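Local coordinates for Pdx2 protein (Plasmodium falciparum, PDB 2ABW) that hydrolyses glutamine to glutamate and ammonia as the glutaminase subunit of PLP synthase, supplying the ammonia that Pdx1 uses to make vitamin B6, at residues Pro28-Ile33 / Tyr208-Val213. Sequence-based numbering, arbitrary orientation.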
loop_
_atom_site.group_PDB
_atom_site.type_symbol
_atom_site.label_atom_id
_atom_site.label_comp_id
_atom_site.label_asym_id
_atom_site.label_seq_id
_atom_site.Cartn_x
_atom_site.Cartn_y
_atom_site.Cartn_z
ATOM N N PRO A 28 -17.496 -3.758 -13.572
ATOM C CA PRO A 28 -17.607 -5.033 -14.230
ATOM C C PRO A 28 -16.338 -5.792 -14.530
ATOM O O PRO A 28 -16.342 -6.991 -14.318
ATOM C CB PRO A 28 -18.409 -4.725 -15.510
ATOM C CG PRO A 28 -19.266 -3.641 -15.087
ATOM C CD PRO A 28 -18.373 -2.770 -14.250
ATOM N N SER A 29 -15.318 -5.078 -15.019
ATOM C CA SER A 29 -14.088 -5.624 -15.583
ATOM C C SER A 29 -13.127 -6.144 -14.474
ATOM O O SER A 29 -12.124 -6.786 -14.797
ATOM C CB SER A 29 -13.378 -4.480 -16.363
ATOM O OG SER A 29 -14.019 -4.184 -17.562
ATOM N N LEU A 30 -13.450 -5.884 -13.187
ATOM C CA LEU A 30 -12.539 -6.162 -12.075
ATOM C C LEU A 30 -12.810 -7.491 -11.351
ATOM O O LEU A 30 -13.899 -7.742 -10.796
ATOM C CB LEU A 30 -12.640 -5.027 -11.050
ATOM C CG LEU A 30 -11.759 -5.145 -9.819
ATOM C CD1 LEU A 30 -10.271 -5.243 -10.279
ATOM C CD2 LEU A 30 -11.889 -3.901 -8.934
ATOM N N ASN A 31 -11.717 -8.297 -11.259
ATOM C CA ASN A 31 -11.649 -9.502 -10.483
ATOM C C ASN A 31 -10.653 -9.307 -9.351
ATOM O O ASN A 31 -9.583 -8.747 -9.632
ATOM C CB ASN A 31 -10.938 -10.528 -11.374
ATOM C CG ASN A 31 -11.663 -10.774 -12.685
ATOM O OD1 ASN A 31 -12.905 -10.928 -12.727
ATOM N ND2 ASN A 31 -10.904 -10.685 -13.776
ATOM N N ILE A 32 -10.948 -9.823 -8.163
ATOM C CA ILE A 32 -9.972 -9.773 -7.047
ATOM C C ILE A 32 -9.597 -11.144 -6.646
ATOM O O ILE A 32 -10.427 -12.035 -6.570
ATOM C CB ILE A 32 -10.556 -9.034 -5.830
ATOM C CG1 ILE A 32 -11.097 -7.644 -6.193
ATOM C CG2 ILE A 32 -9.548 -8.951 -4.726
ATOM C CD1 ILE A 32 -10.043 -6.606 -6.576
ATOM N N ILE A 33 -8.284 -11.346 -6.419
ATOM C CA ILE A 33 -7.831 -12.654 -5.938
ATOM C C ILE A 33 -6.982 -12.546 -4.739
ATOM O O ILE A 33 -6.368 -11.533 -4.533
ATOM C CB ILE A 33 -7.073 -13.450 -7.055
ATOM C CG1 ILE A 33 -5.756 -12.834 -7.436
ATOM C CG2 ILE A 33 -7.937 -13.596 -8.310
ATOM C CD1 ILE A 33 -4.881 -13.732 -8.304
ATOM N N TYR A 208 -8.918 4.838 -7.064
ATOM C CA TYR A 208 -7.677 5.420 -7.593
ATOM C C TYR A 208 -6.691 4.326 -7.965
ATOM O O TYR A 208 -6.061 4.334 -9.034
ATOM C CB TYR A 208 -7.041 6.296 -6.556
ATOM C CG TYR A 208 -5.849 7.027 -7.034
ATOM C CD1 TYR A 208 -5.988 8.087 -7.940
ATOM C CD2 TYR A 208 -4.606 6.730 -6.622
ATOM C CE1 TYR A 208 -4.869 8.785 -8.375
ATOM C CE2 TYR A 208 -3.513 7.454 -7.010
ATOM C CZ TYR A 208 -3.640 8.475 -7.887
ATOM O OH TYR A 208 -2.562 9.256 -8.366
ATOM N N PHE A 209 -6.545 3.362 -7.079
ATOM C CA PHE A 209 -5.570 2.257 -7.369
ATOM C C PHE A 209 -6.100 1.436 -8.554
ATOM O O PHE A 209 -5.302 1.041 -9.417
ATOM C CB PHE A 209 -5.333 1.363 -6.173
ATOM C CG PHE A 209 -4.259 0.329 -6.430
ATOM C CD1 PHE A 209 -2.940 0.777 -6.655
ATOM C CD2 PHE A 209 -4.482 -1.026 -6.436
ATOM C CE1 PHE A 209 -1.959 -0.130 -6.949
ATOM C CE2 PHE A 209 -3.481 -1.920 -6.711
ATOM C CZ PHE A 209 -2.262 -1.467 -6.980
ATOM N N TYR A 210 -7.386 1.176 -8.652
ATOM C CA TYR A 210 -7.921 0.465 -9.817
ATOM C C TYR A 210 -7.530 1.220 -11.113
ATOM O O TYR A 210 -7.067 0.599 -12.089
ATOM C CB TYR A 210 -9.421 0.361 -9.701
ATOM C CG TYR A 210 -10.006 -0.164 -10.959
ATOM C CD1 TYR A 210 -10.008 -1.498 -11.278
ATOM C CD2 TYR A 210 -10.505 0.684 -11.939
ATOM C CE1 TYR A 210 -10.519 -1.959 -12.487
ATOM C CE2 TYR A 210 -11.013 0.238 -13.142
ATOM C CZ TYR A 210 -10.977 -1.089 -13.458
ATOM O OH TYR A 210 -11.467 -1.644 -14.660
ATOM N N GLU A 211 -7.765 2.518 -11.170
ATOM C CA GLU A 211 -7.455 3.291 -12.353
ATOM C C GLU A 211 -5.951 3.224 -12.649
ATOM O O GLU A 211 -5.589 3.122 -13.830
ATOM C CB GLU A 211 -7.932 4.705 -12.145
ATOM C CG GLU A 211 -9.405 4.859 -12.242
ATOM C CD GLU A 211 -9.969 4.679 -13.629
ATOM O OE1 GLU A 211 -9.251 4.913 -14.608
ATOM O OE2 GLU A 211 -11.140 4.337 -13.793
ATOM N N LYS A 212 -5.118 3.154 -11.606
ATOM C CA LYS A 212 -3.667 3.009 -11.793
ATOM C C LYS A 212 -3.339 1.727 -12.516
ATOM O O LYS A 212 -2.530 1.623 -13.444
ATOM C CB LYS A 212 -2.962 3.052 -10.465
ATOM C CG LYS A 212 -1.485 3.164 -10.525
ATOM C CD LYS A 212 -0.921 3.418 -9.122
ATOM C CE LYS A 212 0.654 3.399 -9.082
ATOM N NZ LYS A 212 1.066 4.682 -9.699
ATOM N N VAL A 213 -3.971 0.652 -12.061
ATOM C CA VAL A 213 -3.784 -0.699 -12.671
ATOM C C VAL A 213 -4.309 -0.694 -14.099
ATOM O O VAL A 213 -3.678 -1.244 -15.012
ATOM C CB VAL A 213 -4.449 -1.797 -11.808
ATOM C CG1 VAL A 213 -4.281 -3.171 -12.501
ATOM C CG2 VAL A 213 -3.887 -1.849 -10.408
#
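The phenol oxygen of Y210 rests against the beta carbon of S29: its OH lies 3.8 Å from S29 CB, a van der Waals approach and not a hydrogen bond. In the conformer given, one of two modelled for S29, OG makes a weak hydrogen bond to the carbonyl oxygen of S2; the approach to Y210 OH rests on the same copy. The rest of the contact is apolar. L30 CD2 lies obliquely to the Y210 ring, 3.8 Å from Y210 CD1, and L30 CD1 is 3.9 Å from the same atom. Further along the ring, L30 CB stands 4.0 Å from Y210 CE1. Both side chains leave their backbones with CG anti to N (L30 chi1 -180°, Y210 chi1 171°) and run alongside each other in opposite directions. The long tyrosine thus bridges backbones whose CA atoms, L30 and Y210, remain 8.4 Å apart. L30 also rests on I4 and I6 of the adjoining parallel strand, and Y210 touches I27 in the loop leading into S29. Away from the glutaminase active site, this joins helix 204-219, in one helical layer, to edge strand 30-35 of the central mixed sheet, in the three-layer alpha-beta-alpha fold of class I glutamine amidotransferases.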